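Local coordinates for vacuolar protein sorting 29 (Cryptosporidium parvum, PDB 2A22) that probably acts in endosomal protein sorting as the VPS29 subunit of a retromer-type complex, built on a calcineurin-like phosphoesterase fold, at residues D26-G32 / I56-T62; L133-R138 / K158-F163; L164-T170 / A180-M185. All coordinates share one frame; numbering follows the deposited sequence.

Contact 1 of 3, residues D26-G32 / I56-T62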
loop_
_atom_site.group_PDB
_atom_site.type_symbol
_atom_site.label_atom_id
_atom_site.label_comp_id
_atom_site.label_asym_id
_atom_site.label_seq_id
_atom_site.Cartn_x
_atom_site.Cartn_y
_atom_site.Cartn_z
ATOM N N ASP A 26 2.548 16.070 2.683
ATOM C CA ASP A 26 1.604 14.991 2.829
ATOM C C ASP A 26 2.377 13.813 3.347
ATOM O O ASP A 26 3.530 13.615 2.953
ATOM C CB ASP A 26 0.995 14.656 1.466
ATOM C CG ASP A 26 0.192 15.829 0.871
ATOM O OD1 ASP A 26 -0.895 16.124 1.383
ATOM O OD2 ASP A 26 0.648 16.454 -0.107
ATOM N N LEU A 27 1.734 13.001 4.186
ATOM C CA LEU A 27 2.342 11.759 4.640
ATOM C C LEU A 27 1.400 10.616 4.282
ATOM O O LEU A 27 0.256 10.559 4.739
ATOM C CB LEU A 27 2.681 11.810 6.157
ATOM C CG LEU A 27 3.423 10.597 6.730
ATOM C CD1 LEU A 27 4.839 10.452 6.145
ATOM C CD2 LEU A 27 3.486 10.690 8.283
ATOM N N VAL A 28 1.883 9.731 3.427
ATOM C CA VAL A 28 1.046 8.706 2.827
ATOM C C VAL A 28 1.429 7.325 3.334
ATOM O O VAL A 28 2.589 6.905 3.173
ATOM C CB VAL A 28 1.161 8.692 1.268
ATOM C CG1 VAL A 28 0.037 7.834 0.696
ATOM C CG2 VAL A 28 1.092 10.106 0.705
ATOM N N LEU A 29 0.451 6.633 3.934
ATOM C CA LEU A 29 0.639 5.264 4.381
ATOM C C LEU A 29 0.334 4.304 3.222
ATOM O O LEU A 29 -0.737 4.356 2.630
ATOM C CB LEU A 29 -0.230 4.964 5.622
ATOM C CG LEU A 29 -0.371 3.476 6.012
ATOM C CD1 LEU A 29 0.990 2.890 6.454
ATOM C CD2 LEU A 29 -1.438 3.287 7.123
ATOM N N LEU A 30 1.301 3.456 2.892
ATOM C CA LEU A 30 1.147 2.418 1.853
ATOM C C LEU A 30 1.154 1.074 2.555
ATOM O O LEU A 30 2.117 0.739 3.271
ATOM C CB LEU A 30 2.280 2.500 0.823
ATOM C CG LEU A 30 2.638 3.921 0.326
ATOM C CD1 LEU A 30 3.809 3.898 -0.657
ATOM C CD2 LEU A 30 1.410 4.538 -0.342
ATOM N N ILE A 31 0.069 0.316 2.381
ATOM C CA ILE A 31 -0.189 -0.849 3.228
ATOM C C ILE A 31 -1.129 -1.810 2.480
ATOM O O ILE A 31 -1.920 -1.378 1.628
ATOM C CB ILE A 31 -0.723 -0.370 4.628
ATOM C CG1 ILE A 31 -0.567 -1.454 5.683
ATOM C CG2 ILE A 31 -2.157 0.295 4.526
ATOM C CD1 ILE A 31 -0.896 -0.997 7.105
ATOM N N GLY A 32 -0.994 -3.111 2.713
ATOM C CA GLY A 32 -1.971 -4.053 2.184
ATOM C C GLY A 32 -1.647 -5.515 2.497
ATOM O O GLY A 32 -0.743 -5.815 3.291
ATOM N N ILE A 56 -0.304 11.217 9.352
ATOM C CA ILE A 56 -0.757 10.497 8.154
ATOM C C ILE A 56 -2.039 11.154 7.658
ATOM O O ILE A 56 -3.031 11.194 8.399
ATOM C CB ILE A 56 -1.002 9.006 8.442
ATOM C CG1 ILE A 56 0.316 8.304 8.790
ATOM C CG2 ILE A 56 -1.714 8.333 7.248
ATOM C CD1 ILE A 56 0.116 6.959 9.471
ATOM N N ASN A 57 -2.012 11.676 6.425
ATOM C CA ASN A 57 -3.201 12.305 5.859
ATOM C C ASN A 57 -3.696 11.616 4.576
ATOM O O ASN A 57 -4.635 12.094 3.942
ATOM C CB ASN A 57 -3.017 13.836 5.670
ATOM C CG ASN A 57 -2.016 14.165 4.587
ATOM O OD1 ASN A 57 -1.088 13.399 4.337
ATOM N ND2 ASN A 57 -2.221 15.280 3.897
ATOM N N TYR A 58 -3.055 10.498 4.218
ATOM C CA TYR A 58 -3.479 9.624 3.109
ATOM C C TYR A 58 -3.102 8.178 3.399
ATOM O O TYR A 58 -2.048 7.909 3.944
ATOM C CB TYR A 58 -2.814 10.007 1.792
ATOM C CG TYR A 58 -3.359 11.241 1.119
ATOM C CD1 TYR A 58 -2.863 12.512 1.452
ATOM C CD2 TYR A 58 -4.353 11.140 0.128
ATOM C CE1 TYR A 58 -3.344 13.679 0.827
ATOM C CE2 TYR A 58 -4.852 12.296 -0.503
ATOM C CZ TYR A 58 -4.334 13.560 -0.143
ATOM O OH TYR A 58 -4.809 14.703 -0.750
ATOM N N VAL A 59 -3.991 7.261 3.028
ATOM C CA VAL A 59 -3.747 5.844 3.113
ATOM C C VAL A 59 -4.054 5.316 1.737
ATOM O O VAL A 59 -5.127 5.565 1.232
ATOM C CB VAL A 59 -4.690 5.132 4.129
ATOM C CG1 VAL A 59 -4.469 3.587 4.118
ATOM C CG2 VAL A 59 -4.502 5.675 5.527
ATOM N N LEU A 60 -3.086 4.622 1.124
ATOM C CA LEU A 60 -3.311 3.895 -0.127
ATOM C C LEU A 60 -3.131 2.406 0.113
ATOM O O LEU A 60 -2.029 1.906 0.337
ATOM C CB LEU A 60 -2.399 4.393 -1.246
ATOM C CG LEU A 60 -2.361 5.916 -1.443
ATOM C CD1 LEU A 60 -1.295 6.270 -2.493
ATOM C CD2 LEU A 60 -3.726 6.454 -1.812
ATOM N N CYS A 61 -4.239 1.698 0.099
ATOM C CA CYS A 61 -4.237 0.300 0.504
ATOM C C CYS A 61 -4.351 -0.604 -0.701
ATOM O O CYS A 61 -5.280 -0.460 -1.495
ATOM C CB CYS A 61 -5.379 0.032 1.482
ATOM S SG CYS A 61 -5.501 -1.718 1.926
ATOM N N THR A 62 -3.409 -1.546 -0.820
ATOM C CA THR A 62 -3.279 -2.393 -2.014
ATOM C C THR A 62 -4.297 -3.556 -2.088
ATOM O O THR A 62 -4.297 -4.316 -3.059
ATOM C CB THR A 62 -1.859 -2.935 -2.134
ATOM O OG1 THR A 62 -1.480 -3.569 -0.886
ATOM C CG2 THR A 62 -0.885 -1.757 -2.485
#

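Contact 2 of 3, residues L133-R138 / K158-F163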
loop_
_atom_site.group_PDB
_atom_site.type_symbol
_atom_site.label_atom_id
_atom_site.label_comp_id
_atom_site.label_asym_id
_atom_site.label_seq_id
_atom_site.Cartn_x
_atom_site.Cartn_y
_atom_site.Cartn_z
ATOM N N LEU A 133 4.776 -3.946 -14.997
ATOM C CA LEU A 133 4.474 -2.854 -14.069
ATOM C C LEU A 133 4.520 -1.523 -14.791
ATOM O O LEU A 133 3.607 -0.695 -14.655
ATOM C CB LEU A 133 5.425 -2.856 -12.877
ATOM C CG LEU A 133 5.057 -3.873 -11.797
ATOM C CD1 LEU A 133 6.101 -3.800 -10.701
ATOM C CD2 LEU A 133 3.619 -3.679 -11.230
ATOM N N GLU A 134 5.570 -1.343 -15.590
ATOM C CA GLU A 134 5.738 -0.108 -16.357
ATOM C C GLU A 134 4.615 0.135 -17.382
ATOM O O GLU A 134 4.230 1.273 -17.614
ATOM C CB GLU A 134 7.112 -0.042 -17.019
ATOM C CG GLU A 134 7.475 1.396 -17.429
ATOM C CD GLU A 134 8.779 1.505 -18.212
ATOM O OE1 GLU A 134 9.232 0.484 -18.797
ATOM O OE2 GLU A 134 9.339 2.625 -18.243
ATOM N N GLN A 135 4.075 -0.936 -17.957
ATOM C CA GLN A 135 2.923 -0.820 -18.863
ATOM C C GLN A 135 1.671 -0.335 -18.138
ATOM O O GLN A 135 0.845 0.391 -18.702
ATOM C CB GLN A 135 2.677 -2.155 -19.566
ATOM C CG GLN A 135 3.956 -2.633 -20.295
ATOM C CD GLN A 135 3.719 -3.807 -21.234
ATOM O OE1 GLN A 135 3.112 -3.646 -22.298
ATOM N NE2 GLN A 135 4.211 -4.999 -20.850
ATOM N N TRP A 136 1.553 -0.734 -16.873
ATOM C CA TRP A 136 0.482 -0.264 -16.027
ATOM C C TRP A 136 0.640 1.176 -15.558
ATOM O O TRP A 136 -0.365 1.874 -15.510
ATOM C CB TRP A 136 0.241 -1.220 -14.856
ATOM C CG TRP A 136 -0.543 -2.417 -15.292
ATOM C CD1 TRP A 136 -0.048 -3.647 -15.676
ATOM C CD2 TRP A 136 -1.963 -2.494 -15.436
ATOM N NE1 TRP A 136 -1.093 -4.489 -16.026
ATOM C CE2 TRP A 136 -2.273 -3.804 -15.883
ATOM C CE3 TRP A 136 -3.010 -1.591 -15.215
ATOM C CZ2 TRP A 136 -3.589 -4.222 -16.113
ATOM C CZ3 TRP A 136 -4.317 -2.016 -15.431
ATOM C CH2 TRP A 136 -4.593 -3.313 -15.875
ATOM N N GLN A 137 1.854 1.644 -15.225
ATOM C CA GLN A 137 1.963 3.077 -14.877
ATOM C C GLN A 137 1.583 3.968 -16.045
ATOM O O GLN A 137 0.919 4.982 -15.851
ATOM C CB GLN A 137 3.304 3.526 -14.256
ATOM C CG GLN A 137 4.510 3.537 -15.125
ATOM C CD GLN A 137 4.768 4.817 -15.932
ATOM O OE1 GLN A 137 4.036 5.822 -15.902
ATOM N NE2 GLN A 137 5.831 4.766 -16.665
ATOM N N ARG A 138 2.009 3.572 -17.241
ATOM C CA ARG A 138 1.727 4.319 -18.462
ATOM C C ARG A 138 0.221 4.294 -18.730
ATOM O O ARG A 138 -0.378 5.325 -19.072
ATOM C CB ARG A 138 2.518 3.732 -19.636
ATOM C CG ARG A 138 3.982 4.111 -19.598
ATOM C CD ARG A 138 4.749 3.740 -20.880
ATOM N NE ARG A 138 6.165 3.522 -20.556
ATOM C CZ ARG A 138 7.172 3.501 -21.435
ATOM N NH1 ARG A 138 6.943 3.686 -22.730
ATOM N NH2 ARG A 138 8.419 3.300 -21.011
ATOM N N LYS A 158 12.318 3.533 -12.385
ATOM C CA LYS A 158 12.635 3.199 -13.771
ATOM C C LYS A 158 12.082 4.315 -14.647
ATOM O O LYS A 158 10.885 4.619 -14.583
ATOM C CB LYS A 158 12.023 1.861 -14.177
ATOM C CG LYS A 158 12.438 1.418 -15.589
ATOM C CD LYS A 158 11.995 -0.026 -15.899
ATOM C CE LYS A 158 12.326 -0.424 -17.350
ATOM N NZ LYS A 158 13.665 0.106 -17.827
ATOM N N ASN A 159 12.974 4.940 -15.426
ATOM C CA ASN A 159 12.639 6.064 -16.322
ATOM C C ASN A 159 11.929 7.204 -15.631
ATOM O O ASN A 159 10.977 7.760 -16.179
ATOM C CB ASN A 159 11.783 5.586 -17.497
ATOM C CG ASN A 159 12.516 4.607 -18.377
ATOM O OD1 ASN A 159 13.739 4.738 -18.597
ATOM N ND2 ASN A 159 11.785 3.606 -18.891
ATOM N N GLY A 160 12.374 7.535 -14.421
ATOM C CA GLY A 160 11.735 8.620 -13.664
ATOM C C GLY A 160 10.403 8.314 -12.996
ATOM O O GLY A 160 9.797 9.198 -12.415
ATOM N N LYS A 161 9.953 7.068 -13.059
ATOM C CA LYS A 161 8.722 6.649 -12.367
ATOM C C LYS A 161 9.088 5.752 -11.184
ATOM O O LYS A 161 10.115 5.062 -11.215
ATOM C CB LYS A 161 7.773 5.928 -13.345
ATOM C CG LYS A 161 7.462 6.762 -14.626
ATOM C CD LYS A 161 6.441 7.864 -14.326
ATOM C CE LYS A 161 6.549 9.060 -15.266
ATOM N NZ LYS A 161 6.948 8.593 -16.609
ATOM N N LEU A 162 8.256 5.767 -10.145
ATOM C CA LEU A 162 8.569 5.042 -8.926
ATOM C C LEU A 162 7.572 3.901 -8.702
ATOM O O LEU A 162 6.356 4.115 -8.795
ATOM C CB LEU A 162 8.609 6.017 -7.755
ATOM C CG LEU A 162 9.073 5.565 -6.366
ATOM C CD1 LEU A 162 10.540 5.077 -6.367
ATOM C CD2 LEU A 162 8.885 6.696 -5.359
ATOM N N PHE A 163 8.094 2.692 -8.456
ATOM C CA PHE A 163 7.287 1.463 -8.277
ATOM C C PHE A 163 7.457 0.899 -6.875
ATOM O O PHE A 163 8.571 0.529 -6.478
ATOM C CB PHE A 163 7.675 0.408 -9.316
ATOM C CG PHE A 163 7.489 0.874 -10.729
ATOM C CD1 PHE A 163 6.290 0.632 -11.405
ATOM C CD2 PHE A 163 8.480 1.615 -11.363
ATOM C CE1 PHE A 163 6.091 1.104 -12.718
ATOM C CE2 PHE A 163 8.291 2.090 -12.670
ATOM C CZ PHE A 163 7.089 1.832 -13.342
#

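Contact 3 of 3, residues L164-T170 / A180-M185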
loop_
_atom_site.group_PDB
_atom_site.type_symbol
_atom_site.label_atom_id
_atom_site.label_comp_id
_atom_site.label_asym_id
_atom_site.label_seq_id
_atom_site.Cartn_x
_atom_site.Cartn_y
_atom_site.Cartn_z
ATOM N N LEU A 164 6.364 0.882 -6.112
ATOM C CA LEU A 164 6.408 0.499 -4.694
ATOM C C LEU A 164 5.477 -0.686 -4.444
ATOM O O LEU A 164 4.389 -0.767 -5.040
ATOM C CB LEU A 164 5.990 1.690 -3.825
ATOM C CG LEU A 164 6.708 3.033 -4.149
ATOM C CD1 LEU A 164 6.126 4.182 -3.399
ATOM C CD2 LEU A 164 8.191 2.927 -3.815
ATOM N N ASN A 165 5.908 -1.595 -3.578
ATOM C CA ASN A 165 5.054 -2.683 -3.090
ATOM C C ASN A 165 5.329 -2.734 -1.610
ATOM O O ASN A 165 6.452 -3.012 -1.226
ATOM C CB ASN A 165 5.406 -4.026 -3.768
ATOM C CG ASN A 165 4.518 -5.196 -3.323
ATOM O OD1 ASN A 165 4.027 -5.243 -2.186
ATOM N ND2 ASN A 165 4.339 -6.178 -4.230
ATOM N N PRO A 166 4.323 -2.392 -0.788
ATOM C CA PRO A 166 4.511 -2.279 0.642
ATOM C C PRO A 166 4.604 -3.632 1.344
ATOM O O PRO A 166 4.868 -3.669 2.546
ATOM C CB PRO A 166 3.263 -1.508 1.086
ATOM C CG PRO A 166 2.224 -1.929 0.156
ATOM C CD PRO A 166 2.939 -2.044 -1.174
ATOM N N GLY A 167 4.450 -4.729 0.583
ATOM C CA GLY A 167 4.493 -6.074 1.136
ATOM C C GLY A 167 3.237 -6.403 1.915
ATOM O O GLY A 167 2.201 -5.698 1.795
ATOM N N THR A 168 3.313 -7.474 2.705
ATOM C CA THR A 168 2.178 -7.864 3.581
ATOM C C THR A 168 2.321 -7.167 4.924
ATOM O O THR A 168 3.344 -7.312 5.590
ATOM C CB THR A 168 2.088 -9.413 3.794
ATOM O OG1 THR A 168 1.213 -9.685 4.881
ATOM C CG2 THR A 168 3.480 -10.060 4.077
ATOM N N ALA A 169 1.316 -6.399 5.325
ATOM C CA ALA A 169 1.356 -5.691 6.604
ATOM C C ALA A 169 1.393 -6.633 7.820
ATOM O O ALA A 169 1.790 -6.229 8.903
ATOM C CB ALA A 169 0.123 -4.792 6.730
ATOM N N THR A 170 0.853 -7.840 7.661
ATOM C CA THR A 170 0.678 -8.782 8.788
ATOM C C THR A 170 1.739 -9.901 8.822
ATOM O O THR A 170 1.887 -10.593 9.831
ATOM C CB THR A 170 -0.725 -9.452 8.753
ATOM O OG1 THR A 170 -0.946 -10.093 7.476
ATOM C CG2 THR A 170 -1.816 -8.422 9.035
ATOM N N ALA A 180 7.843 -13.698 4.004
ATOM C CA ALA A 180 7.960 -12.242 3.947
ATOM C C ALA A 180 7.634 -11.714 5.342
ATOM O O ALA A 180 6.723 -12.212 6.018
ATOM C CB ALA A 180 7.010 -11.669 2.940
ATOM N N PRO A 181 8.409 -10.726 5.807
ATOM C CA PRO A 181 8.121 -10.188 7.142
ATOM C C PRO A 181 6.916 -9.261 7.064
ATOM O O PRO A 181 6.560 -8.852 5.953
ATOM C CB PRO A 181 9.398 -9.414 7.483
ATOM C CG PRO A 181 9.914 -8.955 6.173
ATOM C CD PRO A 181 9.580 -10.079 5.180
ATOM N N PRO A 182 6.271 -8.949 8.219
ATOM C CA PRO A 182 5.293 -7.830 8.207
ATOM C C PRO A 182 5.999 -6.539 7.781
ATOM O O PRO A 182 7.147 -6.285 8.196
ATOM C CB PRO A 182 4.811 -7.739 9.671
ATOM C CG PRO A 182 5.163 -9.172 10.292
ATOM C CD PRO A 182 6.422 -9.577 9.555
ATOM N N SER A 183 5.362 -5.759 6.920
ATOM C CA SER A 183 5.962 -4.500 6.433
ATOM C C SER A 183 4.890 -3.523 5.970
ATOM O O SER A 183 3.738 -3.917 5.749
ATOM C CB SER A 183 6.946 -4.755 5.280
ATOM O OG SER A 183 6.274 -5.352 4.161
ATOM N N PHE A 184 5.289 -2.253 5.841
ATOM C CA PHE A 184 4.487 -1.195 5.248
ATOM C C PHE A 184 5.455 -0.050 4.903
ATOM O O PHE A 184 6.657 -0.118 5.224
ATOM C CB PHE A 184 3.352 -0.736 6.192
ATOM C CG PHE A 184 3.846 -0.038 7.452
ATOM C CD1 PHE A 184 4.071 1.350 7.468
ATOM C CD2 PHE A 184 4.080 -0.768 8.614
ATOM C CE1 PHE A 184 4.517 1.997 8.628
ATOM C CE2 PHE A 184 4.542 -0.148 9.770
ATOM C CZ PHE A 184 4.749 1.251 9.783
ATOM N N MET A 185 4.923 0.993 4.268
ATOM C CA MET A 185 5.703 2.178 3.932
ATOM C C MET A 185 4.998 3.451 4.375
ATOM O O MET A 185 3.765 3.545 4.366
ATOM C CB MET A 185 5.946 2.251 2.431
ATOM C CG MET A 185 6.775 1.104 1.906
ATOM S SD MET A 185 6.771 1.149 0.133
ATOM C CE MET A 185 7.899 -0.201 -0.186
HETATM O O HOH W 1 1.723 -3.619 3.673
HETATM O O HOH W 2 6.265 -7.966 3.516
#

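Contact 1 of 3, residues D26-G32 / I56-T62
Asp26 and Asn57 meet side chain to side chain at the N-terminal end of the parallel strands 26-31 and 58-61, which with helix 48-52 between them form a beta-alpha-beta unit of the calcineurin-like phosphoesterase fold. Asn57 ND2 lies 3.0 Å from Asp26 OD1 and donates to its anti lone pair; amide and carboxylate are nearly coplanar, 10° apart. The other end of the same amide, OD1, accepts from Leu27 N at 2.9 Å, so two bonds fix its rotation. Asn57 can reach back because its CG sits between the backbone N and the carbonyl carbon (chi1 69°). Its backbone grips Leu27 as well, Asn57 N donating to Leu27 O at 3.0 Å. Asp26 OD1 also lies at the edge of the Tyr58 ring, 3.5 Å from CE1.

Beyond this polar end Leu29 reaches both ways across the pair: Leu29 N binds Tyr58 O at 2.8 Å and Leu60 N binds Leu29 O at 2.8 Å. The next bond, Ile31 N to Leu60 O, is weak, and Thr62 N closes the row on Ile31 O.

Side chains alternate between the two faces. On one, Val28 CG1 rests against Tyr58 CB and Leu60 CG, while Leu30 and Leu60 run side by side. On the other, Leu29 lies alongside Val59, with its CB near Ile56 CG2, and Ile31 CG2 crosses to Val59 CG1. Strand 106-111 covers the Val28 and Leu60 face through Ile111 and Val109; helix 68-77 covers the Leu29 and Val59 face through Ile77. Strand 183-190 flanks strand 26-31 on its other edge, pairing with Val28 and Leu30. At the far end Thr62 O is hydrogen-bonded to His120 ND1, while Thr62 OG1 stands 3.1 Å from Gly32 CA.

Contact 2 of 3, residues L133-R138 / K158-F163
Polar contacts gather on Glu134, whose extended side chain leaves helix 130-140 for the type I' turn of the hairpin formed by strands 154-158 and 161-165. Asn159 ND2, at the tip of that turn, gives a hydrogen bond of 2.7 Å to the syn lone pair of Glu134 OE2, with amide and carboxylate 26° apart. Arg138, one helical turn on, reaches the same oxygen through NH2 at 3.0 Å as a salt bridge; it approaches from above the carboxylate plane, although OE2 lies in the plane of the guanidinium. Lys158 crosses Glu134 at about a right angle, its CE 3.5 Å from OE1, while its NZ stays beyond salt-bridge range.

Packing centres on Phe163. The ring presents its edge to Leu133 O, with CE1 3.6 Å away, and CD1 makes apolar contact with Leu133 CB at 3.9 Å. Gln137 CG approaches CZ obliquely at 3.6 Å, and the Gln137 side chain crosses Lys161 at about a right angle, CD 3.6 Å from Lys161 CG. Phe156 stacks on the Phe163 ring.

Two donors and a nearby lysine would probably favour charged Glu134; Arg138 steadies the carboxylate from within the helix, and Asn159 ties it to the turn.

Contact 3 of 3, residues L164-T170 / A180-M185
The loop that leaves strand 161-165 of one sheet passes against the start of strand 183-190 in the other, joining the two halves of the alpha-beta-beta-alpha sandwich. Ser183 is its polar centre. With OG placed between the backbone N and the carbonyl carbon (chi1 61°), its hydroxyl donates to Pro166 O at 2.7 Å, tilted 24° from the carbonyl plane. Its backbone N donates to Thr168 O at 2.9 Å. A water joins the two segments further, accepting from Thr168 N and donating to Pro181 O and to Ser183 OG, which lies 2.7 Å from it. Another water lies between Gly167 O and Ser183 O, within hydrogen-bonding distance of both.

Asn165 shapes the loop from its own side: OD1 accepts from Gly167 N at 2.8 Å in an Asx turn.

At the Leu164 end of the contact, the Met185 side chain is extended beyond CG and lays its thioether against the end of strand 161-165, SD 4.1 Å from Leu164 CB and CE 3.3 Å from Asn165 O. At the other end Pro182 turns its ring to the carbonyls of the loop, CB 3.5 Å from Ala169 O and CG close to Thr170 O. Thr168 CG2 touches Ala180 CB, while its OG1 is hydrogen-bonded to Asp33 O; Thr170 OG1 likewise pairs with Leu34 O.

Strand 26-31 borders the contact, with Leu30 against Leu164 and Ile31 against Ala169. Phe184 stacks on Tyr199 of strand 193-202 and meets Phe47 edge to face, while Val155 of strand 154-158 packs on both Leu164 and Met185.

From the N terminus, contact 1 comes first, closing the loop that carries helix 48-52 between strands 26-31 and 58-61. Contact 2 follows, bringing helix 130-140 against the hairpin after strand 144-147 and the first strand of the hairpin, 154-158. Contact 3 closes last, over the short loop 171-179. The three loops lie in series; none nests within or crosses another. Contacts 2 and 3 share strand 161-165, with segments adjoining at Phe163 and Leu164, though their centres are 20 Å apart. Contacts 1 and 3 touch directly, where Leu30 N approaches Met185 O and Gly32 O approaches Ala169 N. Contact 3 thereby links the sheet of contact 1 to the sheet underlying contact 2.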